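Local coordinates for activated BY transcription factor SSRB (Salmonella enterica, PDB 2WNW), which is a two-domain protein of glycosyl hydrolase family 30, built from a TIM barrel and a beta sandwich, at residues Y208-T214 / W248-A252; N195-A199 / I237-D241; C30-V36 / R418-G424; D402-V408 / S438-Q444. All coordinates share one frame; numbering follows the deposited sequence.

Overall arrangement
The four contacts fall into two pairs, one in each domain. Interactions 1 and 2 lie in the TIM barrel with centres about 10 Å apart and alternate along the chain: 195-199, 208-214, 237-241, 248-252. They meet where Glu213 reaches strand 234-239 and where Trp238 and Trp248 pack. Interactions 3 and 4, centres about 14 Å apart, belong to one mixed sheet and join through Asp423 and Trp442; their segments alternate too. Between the pairs the centres are 34 to 43 Å apart. The chain starts in the sandwich sheet, runs through the whole barrel and returns, and interaction 3 joins the two ends of that path, so the sandwich is built from both ends of the chain.

Interaction 1: residues Y208-T214 / W248-A252; sequences YSVEEET and WAELA
Helix against helix, on the outer layer of the TIM barrel: the first turn of helix 210-227 packs on the last turn of helix 245-252 through the indole of Trp248. Val210 lies over one face of that indole, its CB 3.6 Å from the centroid of the six-membered ring and 9° off the ring normal, a CH-pi contact. Its two methyls divide the neighbouring helix between them, CG1 touching Leu251 CB at 3.9 Å and CG2 reaching Ala252 CB at 3.8 Å. At the indole edge, Trp248 NE1 donates to Glu213 OE1 over 2.8 Å, on the syn side of the carboxylate, whose plane stands 78° from the ring. Glu213 gets there with CG anti to its backbone N (chi1 180°) and an extended chain. These are successive helices of the beta/alpha barrel, with strand 234-239 between them in sequence; Glu213 OE2 accepts from Trp238 N of that strand, so a single buried carboxylate serves both a strand and a helix. The start of helix 210-227 is fixed by a capping box: Glu212 N donates to Ser209 OG at 3.1 Å, while Ser209 N returns a bond to Glu212 OE2 at 2.9 Å. Glu212 OE2 also pairs with Lys161.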
loop_
_atom_site.group_PDB
_atom_site.type_symbol
_atom_site.label_atom_id
_atom_site.label_comp_id
_atom_site.label_asym_id
_atom_site.label_seq_id
_atom_site.Cartn_x
_atom_site.Cartn_y
_atom_site.Cartn_z
ATOM N N TYR A 208 18.270 -0.649 -25.441
ATOM C CA TYR A 208 19.440 -0.129 -24.735
ATOM C C TYR A 208 19.562 -0.940 -23.455
ATOM O O TYR A 208 18.553 -1.233 -22.811
ATOM C CB TYR A 208 19.256 1.325 -24.298
ATOM C CG TYR A 208 19.280 2.385 -25.369
ATOM C CD1 TYR A 208 20.416 3.171 -25.574
ATOM C CD2 TYR A 208 18.134 2.677 -26.107
ATOM C CE1 TYR A 208 20.401 4.235 -26.482
ATOM C CE2 TYR A 208 18.109 3.729 -27.013
ATOM C CZ TYR A 208 19.243 4.506 -27.191
ATOM O OH TYR A 208 19.192 5.572 -28.062
ATOM N N SER A 209 20.783 -1.304 -23.083
ATOM C CA SER A 209 20.991 -2.012 -21.827
ATOM C C SER A 209 20.983 -0.853 -20.832
ATOM O O SER A 209 21.052 0.302 -21.246
ATOM C CB SER A 209 22.360 -2.687 -21.804
ATOM O OG SER A 209 23.385 -1.710 -21.889
ATOM N N VAL A 210 20.898 -1.135 -19.536
ATOM C CA VAL A 210 20.886 -0.044 -18.560
ATOM C C VAL A 210 22.193 0.757 -18.629
ATOM O O VAL A 210 22.194 1.979 -18.454
ATOM C CB VAL A 210 20.645 -0.577 -17.117
ATOM C CG1 VAL A 210 21.772 -1.487 -16.692
ATOM C CG2 VAL A 210 20.498 0.589 -16.151
ATOM N N GLU A 211 23.299 0.070 -18.904
ATOM C CA GLU A 211 24.597 0.736 -19.022
ATOM C C GLU A 211 24.581 1.706 -20.212
ATOM O O GLU A 211 25.079 2.828 -20.120
ATOM C CB GLU A 211 25.716 -0.290 -19.244
ATOM C CG GLU A 211 26.027 -1.217 -18.068
ATOM C CD GLU A 211 24.970 -2.289 -17.843
ATOM O OE1 GLU A 211 24.281 -2.680 -18.812
ATOM O OE2 GLU A 211 24.848 -2.755 -16.691
ATOM N N GLU A 212 24.010 1.258 -21.327
ATOM C CA GLU A 212 23.933 2.071 -22.541
ATOM C C GLU A 212 22.999 3.261 -22.402
ATOM O O GLU A 212 23.322 4.371 -22.833
ATOM C CB GLU A 212 23.489 1.202 -23.719
ATOM C CG GLU A 212 24.559 0.233 -24.184
ATOM C CD GLU A 212 24.005 -0.897 -25.022
ATOM O OE1 GLU A 212 24.814 -1.691 -25.553
ATOM O OE2 GLU A 212 22.765 -1.000 -25.143
ATOM N N GLU A 213 21.835 3.029 -21.808
ATOM C CA GLU A 213 20.863 4.097 -21.628
ATOM C C GLU A 213 21.427 5.202 -20.741
ATOM O O GLU A 213 21.348 6.385 -21.083
ATOM C CB GLU A 213 19.576 3.546 -21.001
ATOM C CG GLU A 213 18.502 4.605 -20.776
ATOM C CD GLU A 213 17.481 4.176 -19.735
ATOM O OE1 GLU A 213 17.902 3.595 -18.710
ATOM O OE2 GLU A 213 16.273 4.427 -19.932
ATOM N N THR A 214 21.999 4.823 -19.601
ATOM C CA THR A 214 22.546 5.816 -18.690
ATOM C C THR A 214 23.767 6.517 -19.283
ATOM O O THR A 214 23.966 7.705 -19.058
ATOM C CB THR A 214 22.907 5.198 -17.313
ATOM O OG1 THR A 214 23.803 4.095 -17.491
ATOM C CG2 THR A 214 21.643 4.712 -16.604
ATOM N N TRP A 248 15.994 -2.118 -12.437
ATOM C CA TRP A 248 16.648 -1.142 -13.302
ATOM C C TRP A 248 17.257 0.007 -12.512
ATOM O O TRP A 248 18.407 0.391 -12.738
ATOM C CB TRP A 248 15.633 -0.594 -14.300
ATOM C CG TRP A 248 16.230 0.104 -15.477
ATOM C CD1 TRP A 248 16.380 1.451 -15.647
ATOM C CD2 TRP A 248 16.663 -0.506 -16.695
ATOM N NE1 TRP A 248 16.866 1.718 -16.906
ATOM C CE2 TRP A 248 17.049 0.533 -17.569
ATOM C CE3 TRP A 248 16.756 -1.833 -17.137
ATOM C CZ2 TRP A 248 17.522 0.286 -18.863
ATOM C CZ3 TRP A 248 17.224 -2.079 -18.426
ATOM C CH2 TRP A 248 17.600 -1.023 -19.271
ATOM N N ALA A 249 16.480 0.555 -11.583
ATOM C CA ALA A 249 16.948 1.662 -10.762
ATOM C C ALA A 249 18.204 1.267 -9.989
ATOM O O ALA A 249 19.166 2.033 -9.912
ATOM C CB ALA A 249 15.841 2.095 -9.789
ATOM N N GLU A 250 18.192 0.062 -9.429
ATOM C CA GLU A 250 19.321 -0.441 -8.649
ATOM C C GLU A 250 20.609 -0.434 -9.472
ATOM O O GLU A 250 21.653 0.028 -9.014
ATOM C CB GLU A 250 19.024 -1.864 -8.174
ATOM C CG GLU A 250 19.952 -2.380 -7.090
ATOM C CD GLU A 250 19.541 -3.760 -6.605
ATOM O OE1 GLU A 250 18.335 -4.072 -6.673
ATOM O OE2 GLU A 250 20.415 -4.523 -6.149
ATOM N N LEU A 251 20.525 -0.959 -10.689
ATOM C CA LEU A 251 21.674 -1.017 -11.580
ATOM C C LEU A 251 22.094 0.365 -12.052
ATOM O O LEU A 251 23.280 0.680 -12.103
ATOM C CB LEU A 251 21.348 -1.892 -12.795
ATOM C CG LEU A 251 21.515 -3.409 -12.660
ATOM C CD1 LEU A 251 21.190 -3.858 -11.254
ATOM C CD2 LEU A 251 20.626 -4.101 -13.672
ATOM N N ALA A 252 21.113 1.193 -12.390
ATOM C CA ALA A 252 21.391 2.534 -12.886
ATOM C C ALA A 252 22.063 3.468 -11.880
ATOM O O ALA A 252 23.084 4.082 -12.184
ATOM C CB ALA A 252 20.100 3.167 -13.400
#

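Interaction 2: residues N195-A199 / I237-D241; sequences NEPVA and IWDHD
His240 and Glu196 meet with their side chains crossing at about a right angle, and the histidine has the largest share of surface buried here. Glu196 CG comes to 3.2 Å from His240 ND1, and the carboxylate plane is turned 25° from the imidazole. With CG anti to the backbone N (chi1 -165°), the histidine swings its ring toward the 195-199 loop, where Val198 CG2 comes obliquely to the CD2 side of the ring, 3.4 Å from His240 CD2. Trp238 lies under the same histidine: His240 CB sits over the centre of the indole, 3.4 Å above its plane. The indole is held in turn by Trp238 NE1, which donates to Asp241 O at 2.7 Å. Asp239 joins the backbones, its O accepting from Glu196 N at 2.9 Å with the donor 35° above the carbonyl plane. Its buried carboxylate has four polar partners, OD2 meeting Arg87 and Ser192, OD1 His268 and Ser293, and the salt bridge to Arg87 probably offsets its charge. Glu196 OE2 is hydrogen-bonded to a glycerol. A type I beta turn runs from Glu196 to Ala199. Loops after neighbouring strands meeting at the C-terminal end of the barrel, here after 190-192 and at the end of 234-239, are where TIM barrels carry their pocket.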
loop_
_atom_site.group_PDB
_atom_site.type_symbol
_atom_site.label_atom_id
_atom_site.label_comp_id
_atom_site.label_asym_id
_atom_site.label_seq_id
_atom_site.Cartn_x
_atom_site.Cartn_y
_atom_site.Cartn_z
ATOM N N ASN A 195 11.922 5.285 -25.165
ATOM C CA ASN A 195 10.655 4.704 -24.755
ATOM C C ASN A 195 10.850 3.185 -24.712
ATOM O O ASN A 195 11.318 2.590 -25.689
ATOM C CB ASN A 195 9.566 5.049 -25.779
ATOM C CG ASN A 195 8.238 4.370 -25.478
ATOM O OD1 ASN A 195 7.583 4.671 -24.479
ATOM N ND2 ASN A 195 7.840 3.444 -26.341
ATOM N N GLU A 196 10.529 2.571 -23.575
ATOM C CA GLU A 196 10.631 1.116 -23.420
ATOM C C GLU A 196 11.918 0.528 -24.010
ATOM O O GLU A 196 11.872 -0.292 -24.934
ATOM C CB GLU A 196 9.419 0.455 -24.085
ATOM C CG GLU A 196 8.076 0.943 -23.560
ATOM C CD GLU A 196 6.902 0.186 -24.155
ATOM O OE1 GLU A 196 6.951 -1.059 -24.194
ATOM O OE2 GLU A 196 5.923 0.831 -24.573
ATOM N N PRO A 197 13.080 0.909 -23.454
ATOM C CA PRO A 197 14.404 0.458 -23.895
ATOM C C PRO A 197 14.696 -1.038 -23.883
ATOM O O PRO A 197 15.727 -1.466 -24.396
ATOM C CB PRO A 197 15.351 1.233 -22.984
ATOM C CG PRO A 197 14.551 1.381 -21.714
ATOM C CD PRO A 197 13.190 1.748 -22.246
ATOM N N VAL A 198 13.812 -1.837 -23.300
ATOM C CA VAL A 198 14.042 -3.277 -23.263
ATOM C C VAL A 198 13.000 -4.033 -24.075
ATOM O O VAL A 198 12.968 -5.263 -24.058
ATOM C CB VAL A 198 14.016 -3.821 -21.809
ATOM C CG1 VAL A 198 15.085 -3.133 -20.975
ATOM C CG2 VAL A 198 12.637 -3.612 -21.195
ATOM N N ALA A 199 12.160 -3.304 -24.804
ATOM C CA ALA A 199 11.108 -3.957 -25.571
ATOM C C ALA A 199 11.136 -3.784 -27.083
ATOM O O ALA A 199 11.153 -2.668 -27.605
ATOM C CB ALA A 199 9.745 -3.520 -25.041
ATOM N N ILE A 237 14.922 7.903 -16.998
ATOM C CA ILE A 237 15.318 6.634 -17.593
ATOM C C ILE A 237 14.208 5.607 -17.342
ATOM O O ILE A 237 13.210 5.918 -16.686
ATOM C CB ILE A 237 16.664 6.117 -17.022
ATOM C CG1 ILE A 237 16.590 5.996 -15.500
ATOM C CG2 ILE A 237 17.798 7.062 -17.434
ATOM C CD1 ILE A 237 17.828 5.357 -14.888
ATOM N N TRP A 238 14.406 4.397 -17.863
ATOM C CA TRP A 238 13.462 3.277 -17.784
ATOM C C TRP A 238 12.326 3.521 -18.774
ATOM O O TRP A 238 12.330 2.954 -19.861
ATOM C CB TRP A 238 12.896 3.077 -16.366
ATOM C CG TRP A 238 11.995 1.850 -16.242
ATOM C CD1 TRP A 238 10.741 1.807 -15.698
ATOM C CD2 TRP A 238 12.289 0.504 -16.666
ATOM N NE1 TRP A 238 10.238 0.528 -15.760
ATOM C CE2 TRP A 238 11.165 -0.289 -16.345
ATOM C CE3 TRP A 238 13.392 -0.104 -17.284
ATOM C CZ2 TRP A 238 11.112 -1.662 -16.621
ATOM C CZ3 TRP A 238 13.341 -1.467 -17.559
ATOM C CH2 TRP A 238 12.204 -2.232 -17.225
ATOM N N ASP A 239 11.365 4.364 -18.402
ATOM C CA ASP A 239 10.241 4.692 -19.283
ATOM C C ASP A 239 9.592 3.399 -19.782
ATOM O O ASP A 239 9.338 3.230 -20.978
ATOM C CB ASP A 239 10.746 5.526 -20.472
ATOM C CG ASP A 239 9.680 6.445 -21.056
ATOM O OD1 ASP A 239 8.530 6.429 -20.576
ATOM O OD2 ASP A 239 10.000 7.195 -22.004
ATOM N N HIS A 240 9.332 2.486 -18.852
ATOM C CA HIS A 240 8.733 1.202 -19.182
ATOM C C HIS A 240 7.814 0.780 -18.032
ATOM O O HIS A 240 7.571 1.561 -17.107
ATOM C CB HIS A 240 9.847 0.177 -19.431
ATOM C CG HIS A 240 9.390 -1.074 -20.119
ATOM N ND1 HIS A 240 8.492 -1.068 -21.166
ATOM C CD2 HIS A 240 9.744 -2.370 -19.941
ATOM C CE1 HIS A 240 8.314 -2.301 -21.603
ATOM N NE2 HIS A 240 9.064 -3.111 -20.876
ATOM N N ASP A 241 7.311 -0.447 -18.072
ATOM C CA ASP A 241 6.378 -0.912 -17.045
ATOM C C ASP A 241 6.918 -1.015 -15.618
ATOM O O ASP A 241 8.113 -1.154 -15.397
ATOM C CB ASP A 241 5.768 -2.234 -17.498
ATOM C CG ASP A 241 5.233 -2.151 -18.913
ATOM O OD1 ASP A 241 4.485 -1.192 -19.201
ATOM O OD2 ASP A 241 5.560 -3.030 -19.737
#

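Interaction 3: residues C30-V36 / R418-G424; sequences CSELISV and RCRVLDG
Leu33 and Arg420 lie on the same face of two parallel strands, 33-37 and 417-423, neighbours in the mixed sheet of the beta sandwich that join an N-terminal strand to a C-terminal one. The leucine's CD2 sits over the centre of the guanidinium, 3.5 Å above its plane. A bend at chi3 (-71°) brings that guanidinium across to the 30-36 segment, where NH2 donates to Ser31 O at 2.9 Å, on a lone pair in the carbonyl plane. Its charge is met by Glu427 at NH1 and Asp29 at NH2. Glu32 OE1 and Arg418 NH2 form a salt bridge of 2.8 Å, but the oxygen lies over the guanidinium face, the planes 72° apart, and no N-H points at it. Between the strands, on the side of Ile34, its CD1 touches Cys419 SG at 3.7 Å. Backbone bonds alternate, as from Ile34 N to Arg420 O (3.0 Å); beyond them water 1 links Val36 O to Gly424 N. Arg420 is therefore fixed by directed bonds and two carboxylates, whereas Arg418 and Glu32 attract by charge alone, a link probably more tolerant of movement.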
loop_
_atom_site.group_PDB
_atom_site.type_symbol
_atom_site.label_atom_id
_atom_site.label_comp_id
_atom_site.label_asym_id
_atom_site.label_seq_id
_atom_site.Cartn_x
_atom_site.Cartn_y
_atom_site.Cartn_z
ATOM N N CYS A 30 -15.206 5.458 15.753
ATOM C CA CYS A 30 -14.081 5.478 14.821
ATOM C C CYS A 30 -14.204 4.500 13.655
ATOM O O CYS A 30 -13.201 4.141 13.039
ATOM C CB CYS A 30 -12.774 5.192 15.566
ATOM S SG CYS A 30 -12.285 6.483 16.736
ATOM N N SER A 31 -15.422 4.074 13.340
ATOM C CA SER A 31 -15.616 3.131 12.243
ATOM C C SER A 31 -15.848 3.832 10.905
ATOM O O SER A 31 -16.233 5.005 10.865
ATOM C CB SER A 31 -16.802 2.213 12.542
ATOM O OG SER A 31 -18.018 2.935 12.496
ATOM N N GLU A 32 -15.606 3.098 9.820
ATOM C CA GLU A 32 -15.791 3.589 8.452
ATOM C C GLU A 32 -15.072 4.891 8.143
ATOM O O GLU A 32 -15.583 5.736 7.403
ATOM C CB GLU A 32 -17.285 3.748 8.148
ATOM C CG GLU A 32 -18.029 2.428 8.077
ATOM C CD GLU A 32 -19.498 2.590 7.723
ATOM O OE1 GLU A 32 -20.158 1.559 7.493
ATOM O OE2 GLU A 32 -19.993 3.736 7.678
ATOM N N LEU A 33 -13.868 5.034 8.678
ATOM C CA LEU A 33 -13.095 6.247 8.478
ATOM C C LEU A 33 -12.083 6.256 7.348
ATOM O O LEU A 33 -11.489 5.238 7.010
ATOM C CB LEU A 33 -12.311 6.584 9.745
ATOM C CG LEU A 33 -13.023 6.869 11.065
ATOM C CD1 LEU A 33 -11.971 7.131 12.137
ATOM C CD2 LEU A 33 -13.939 8.074 10.907
ATOM N N ILE A 34 -11.913 7.436 6.768
ATOM C CA ILE A 34 -10.863 7.672 5.793
ATOM C C ILE A 34 -10.220 8.841 6.519
ATOM O O ILE A 34 -10.736 9.960 6.504
ATOM C CB ILE A 34 -11.363 8.111 4.406
ATOM C CG1 ILE A 34 -11.897 6.891 3.647
ATOM C CG2 ILE A 34 -10.204 8.747 3.625
ATOM C CD1 ILE A 34 -12.297 7.165 2.205
ATOM N N SER A 35 -9.129 8.554 7.217
ATOM C CA SER A 35 -8.429 9.566 7.991
ATOM C C SER A 35 -7.449 10.349 7.140
ATOM O O SER A 35 -6.696 9.770 6.357
ATOM C CB SER A 35 -7.675 8.907 9.147
ATOM O OG SER A 35 -8.549 8.125 9.942
ATOM N N VAL A 36 -7.464 11.669 7.292
ATOM C CA VAL A 36 -6.551 12.522 6.549
ATOM C C VAL A 36 -5.731 13.349 7.530
ATOM O O VAL A 36 -6.264 13.891 8.503
ATOM C CB VAL A 36 -7.303 13.459 5.568
ATOM C CG1 VAL A 36 -8.054 12.632 4.540
ATOM C CG2 VAL A 36 -8.268 14.365 6.325
ATOM N N ARG A 418 -20.116 3.624 2.257
ATOM C CA ARG A 418 -20.052 4.839 3.058
ATOM C C ARG A 418 -18.696 5.012 3.711
ATOM O O ARG A 418 -17.982 4.043 3.964
ATOM C CB ARG A 418 -21.099 4.807 4.169
ATOM C CG ARG A 418 -22.533 4.862 3.709
ATOM C CD ARG A 418 -23.430 4.723 4.917
ATOM N NE ARG A 418 -23.202 3.443 5.582
ATOM C CZ ARG A 418 -23.092 3.284 6.897
ATOM N NH1 ARG A 418 -23.186 4.331 7.708
ATOM N NH2 ARG A 418 -22.887 2.073 7.400
ATOM N N CYS A 419 -18.355 6.260 3.997
ATOM C CA CYS A 419 -17.102 6.563 4.662
ATOM C C CYS A 419 -17.225 7.927 5.305
ATOM O O CYS A 419 -18.084 8.729 4.935
ATOM C CB CYS A 419 -15.937 6.557 3.669
ATOM S SG CYS A 419 -15.952 7.877 2.441
ATOM N N ARG A 420 -16.386 8.174 6.297
ATOM C CA ARG A 420 -16.383 9.458 6.960
ATOM C C ARG A 420 -14.987 10.028 6.816
ATOM O O ARG A 420 -14.030 9.474 7.358
ATOM C CB ARG A 420 -16.724 9.311 8.443
ATOM C CG ARG A 420 -18.188 9.039 8.740
ATOM C CD ARG A 420 -18.444 9.170 10.237
ATOM N NE ARG A 420 -17.843 8.078 10.988
ATOM C CZ ARG A 420 -17.329 8.193 12.208
ATOM N NH1 ARG A 420 -17.326 9.364 12.831
ATOM N NH2 ARG A 420 -16.827 7.127 12.813
ATOM N N VAL A 421 -14.858 11.111 6.059
ATOM C CA VAL A 421 -13.558 11.744 5.900
ATOM C C VAL A 421 -13.315 12.457 7.221
ATOM O O VAL A 421 -14.064 13.362 7.594
ATOM C CB VAL A 421 -13.557 12.762 4.749
ATOM C CG1 VAL A 421 -12.196 13.446 4.659
ATOM C CG2 VAL A 421 -13.882 12.051 3.438
ATOM N N LEU A 422 -12.269 12.038 7.923
ATOM C CA LEU A 422 -11.945 12.595 9.225
ATOM C C LEU A 422 -10.657 13.409 9.190
ATOM O O LEU A 422 -9.584 12.878 8.919
ATOM C CB LEU A 422 -11.847 11.446 10.240
ATOM C CG LEU A 422 -11.744 11.673 11.754
ATOM C CD1 LEU A 422 -10.333 12.047 12.132
ATOM C CD2 LEU A 422 -12.740 12.737 12.188
ATOM N N ASP A 423 -10.786 14.706 9.455
ATOM C CA ASP A 423 -9.655 15.628 9.474
ATOM C C ASP A 423 -9.587 16.268 10.857
ATOM O O ASP A 423 -10.252 17.275 11.119
ATOM C CB ASP A 423 -9.846 16.713 8.413
ATOM C CG ASP A 423 -8.736 17.748 8.421
ATOM O OD1 ASP A 423 -8.859 18.747 7.684
ATOM O OD2 ASP A 423 -7.740 17.570 9.155
ATOM N N GLY A 424 -8.786 15.683 11.739
ATOM C CA GLY A 424 -8.672 16.220 13.084
ATOM C C GLY A 424 -9.961 16.003 13.851
ATOM O O GLY A 424 -10.415 14.868 13.994
HETATM O O HOH W 1 -7.057 13.451 11.150
#

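Interaction 4: residues D402-V408 / S438-Q444; sequences DGERVLV and STLLWRQ. With PO4 (phosphate ion), chain C.
Asp402 OD2 and Arg443 NH2 form a salt bridge of 2.6 Å, nearly straight at 173°. The bond lies in the guanidinium plane but meets the oxygen from above the carboxylate, the two planes being 75° apart. Asp402 OD1 has work of its own: it accepts from Glu404 N at 3.0 Å, an Asx turn, and pairs with Arg378. Glu404 CB lies over one face of the Arg443 guanidinium, toward its rim, 3.6 Å above the plane. Past this turn, strands 405-411 and 437-442 run antiparallel as neighbours in the beta-sandwich domain. Arg405 and Trp442 are a hydrogen-bonded pair, as are Leu407 and Leu440, and Arg405 N reaches Trp442 O at 2.7 Å. Val406 and Leu441, a non-hydrogen-bonded pair, lie side by side, with Val406 CG1 3.5 Å from Leu441 CD2. On the other face Arg405 CB sits over the centre of the Trp442 six-membered ring at 3.4 Å, a CH-pi contact, and Leu407 CB meets the ring at its edge. Trp442 NE1 donates to Asp423. A bend at chi2 (88°) brings the Arg405 guanidinium to a phosphate ion, probably from the crystallisation liquor, which takes NE at O1 over 3.0 Å and NH2 at O4 over 2.7 Å. Water 2 bridges Gly403 O to the backbone N and the OE1 of Gln444.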
loop_
_atom_site.group_PDB
_atom_site.type_symbol
_atom_site.label_atom_id
_atom_site.label_comp_id
_atom_site.label_asym_id
_atom_site.label_seq_id
_atom_site.Cartn_x
_atom_site.Cartn_y
_atom_site.Cartn_z
ATOM N N ASP A 402 -1.161 26.494 -2.154
ATOM C CA ASP A 402 -1.865 27.519 -1.386
ATOM C C ASP A 402 -2.553 26.984 -0.131
ATOM O O ASP A 402 -3.273 27.714 0.551
ATOM C CB ASP A 402 -2.876 28.248 -2.278
ATOM C CG ASP A 402 -4.114 27.424 -2.569
ATOM O OD1 ASP A 402 -4.102 26.195 -2.338
ATOM O OD2 ASP A 402 -5.103 28.016 -3.046
ATOM N N GLY A 403 -2.324 25.708 0.172
ATOM C CA GLY A 403 -2.902 25.112 1.365
ATOM C C GLY A 403 -4.219 24.382 1.203
ATOM O O GLY A 403 -4.701 23.764 2.151
ATOM N N GLU A 404 -4.810 24.442 0.016
ATOM C CA GLU A 404 -6.083 23.769 -0.214
ATOM C C GLU A 404 -5.936 22.254 -0.134
ATOM O O GLU A 404 -5.053 21.681 -0.772
ATOM C CB GLU A 404 -6.645 24.136 -1.591
ATOM C CG GLU A 404 -8.083 23.669 -1.808
ATOM C CD GLU A 404 -8.569 23.896 -3.230
ATOM O OE1 GLU A 404 -9.784 24.114 -3.416
ATOM O OE2 GLU A 404 -7.740 23.845 -4.161
ATOM N N ARG A 405 -6.795 21.613 0.655
ATOM C CA ARG A 405 -6.769 20.160 0.787
ATOM C C ARG A 405 -7.628 19.552 -0.324
ATOM O O ARG A 405 -8.695 20.071 -0.648
ATOM C CB ARG A 405 -7.316 19.721 2.154
ATOM C CG ARG A 405 -6.396 19.992 3.355
ATOM C CD ARG A 405 -6.609 21.382 3.963
ATOM N NE ARG A 405 -5.920 21.520 5.243
ATOM C CZ ARG A 405 -4.622 21.767 5.378
ATOM N NH1 ARG A 405 -3.860 21.919 4.303
ATOM N NH2 ARG A 405 -4.083 21.835 6.587
ATOM N N VAL A 406 -7.154 18.458 -0.913
ATOM C CA VAL A 406 -7.883 17.784 -1.987
ATOM C C VAL A 406 -7.850 16.280 -1.735
ATOM O O VAL A 406 -6.778 15.701 -1.591
ATOM C CB VAL A 406 -7.232 18.052 -3.368
ATOM C CG1 VAL A 406 -8.060 17.407 -4.462
ATOM C CG2 VAL A 406 -7.102 19.545 -3.614
ATOM N N LEU A 407 -9.019 15.647 -1.679
ATOM C CA LEU A 407 -9.082 14.207 -1.450
ATOM C C LEU A 407 -9.877 13.510 -2.546
ATOM O O LEU A 407 -11.017 13.879 -2.823
ATOM C CB LEU A 407 -9.730 13.899 -0.094
ATOM C CG LEU A 407 -9.806 12.404 0.242
ATOM C CD1 LEU A 407 -8.408 11.893 0.544
ATOM C CD2 LEU A 407 -10.716 12.165 1.445
ATOM N N VAL A 408 -9.270 12.504 -3.165
ATOM C CA VAL A 408 -9.946 11.740 -4.209
ATOM C C VAL A 408 -10.333 10.387 -3.611
ATOM O O VAL A 408 -9.502 9.716 -3.002
ATOM C CB VAL A 408 -9.020 11.492 -5.428
ATOM C CG1 VAL A 408 -9.755 10.675 -6.477
ATOM C CG2 VAL A 408 -8.565 12.817 -6.018
ATOM N N SER A 438 -15.349 10.571 -5.979
ATOM C CA SER A 438 -15.631 11.895 -5.455
ATOM C C SER A 438 -14.337 12.606 -5.102
ATOM O O SER A 438 -13.371 11.986 -4.655
ATOM C CB SER A 438 -16.509 11.802 -4.204
ATOM O OG SER A 438 -17.749 11.178 -4.491
ATOM N N THR A 439 -14.318 13.913 -5.327
ATOM C CA THR A 439 -13.165 14.722 -4.986
ATOM C C THR A 439 -13.682 15.774 -4.010
ATOM O O THR A 439 -14.625 16.509 -4.316
ATOM C CB THR A 439 -12.559 15.408 -6.221
ATOM O OG1 THR A 439 -12.179 14.413 -7.182
ATOM C CG2 THR A 439 -11.322 16.207 -5.825
ATOM N N LEU A 440 -13.083 15.808 -2.825
ATOM C CA LEU A 440 -13.464 16.752 -1.781
ATOM C C LEU A 440 -12.394 17.828 -1.662
ATOM O O LEU A 440 -11.207 17.523 -1.551
ATOM C CB LEU A 440 -13.609 16.018 -0.442
ATOM C CG LEU A 440 -13.936 16.835 0.812
ATOM C CD1 LEU A 440 -15.329 17.440 0.698
ATOM C CD2 LEU A 440 -13.848 15.928 2.035
ATOM N N LEU A 441 -12.821 19.086 -1.684
ATOM C CA LEU A 441 -11.904 20.215 -1.589
ATOM C C LEU A 441 -12.253 21.056 -0.368
ATOM O O LEU A 441 -13.425 21.354 -0.136
ATOM C CB LEU A 441 -12.026 21.093 -2.836
ATOM C CG LEU A 441 -12.036 20.410 -4.203
ATOM C CD1 LEU A 441 -12.351 21.445 -5.274
ATOM C CD2 LEU A 441 -10.696 19.751 -4.463
ATOM N N TRP A 442 -11.244 21.441 0.408
ATOM C CA TRP A 442 -11.482 22.262 1.585
ATOM C C TRP A 442 -10.207 22.914 2.098
ATOM O O TRP A 442 -9.101 22.572 1.670
ATOM C CB TRP A 442 -12.143 21.428 2.693
ATOM C CG TRP A 442 -11.224 20.532 3.478
ATOM C CD1 TRP A 442 -10.731 20.764 4.727
ATOM C CD2 TRP A 442 -10.743 19.237 3.091
ATOM N NE1 TRP A 442 -9.979 19.695 5.150
ATOM C CE2 TRP A 442 -9.968 18.742 4.166
ATOM C CE3 TRP A 442 -10.892 18.445 1.941
ATOM C CZ2 TRP A 442 -9.344 17.488 4.129
ATOM C CZ3 TRP A 442 -10.273 17.196 1.904
ATOM C CH2 TRP A 442 -9.507 16.732 2.995
ATOM N N ARG A 443 -10.375 23.870 3.005
ATOM C CA ARG A 443 -9.251 24.587 3.593
ATOM C C ARG A 443 -9.376 24.566 5.109
ATOM O O ARG A 443 -10.483 24.534 5.646
ATOM C CB ARG A 443 -9.230 26.036 3.100
ATOM C CG ARG A 443 -8.938 26.189 1.619
ATOM C CD ARG A 443 -9.163 27.622 1.158
ATOM N NE ARG A 443 -8.898 27.779 -0.268
ATOM C CZ ARG A 443 -7.685 27.775 -0.810
ATOM N NH1 ARG A 443 -6.613 27.626 -0.045
ATOM N NH2 ARG A 443 -7.548 27.908 -2.121
ATOM N N GLN A 444 -8.241 24.572 5.798
ATOM C CA GLN A 444 -8.241 24.572 7.257
ATOM C C GLN A 444 -8.999 25.818 7.701
ATOM O O GLN A 444 -9.008 26.821 6.990
ATOM C CB GLN A 444 -6.801 24.612 7.777
ATOM C CG GLN A 444 -6.048 25.879 7.409
ATOM C CD GLN A 444 -4.545 25.742 7.570
ATOM O OE1 GLN A 444 -3.810 25.634 6.585
ATOM N NE2 GLN A 444 -4.080 25.739 8.814
HETATM P P PO4 C . -6.470 20.849 9.157
HETATM O O1 PO4 C . -7.119 20.735 7.824
HETATM O O2 PO4 C . -7.429 21.449 10.119
HETATM O O3 PO4 C . -6.069 19.499 9.635
HETATM O O4 PO4 C . -5.264 21.711 9.051
HETATM O O HOH W 2 -5.843 25.103 4.274
#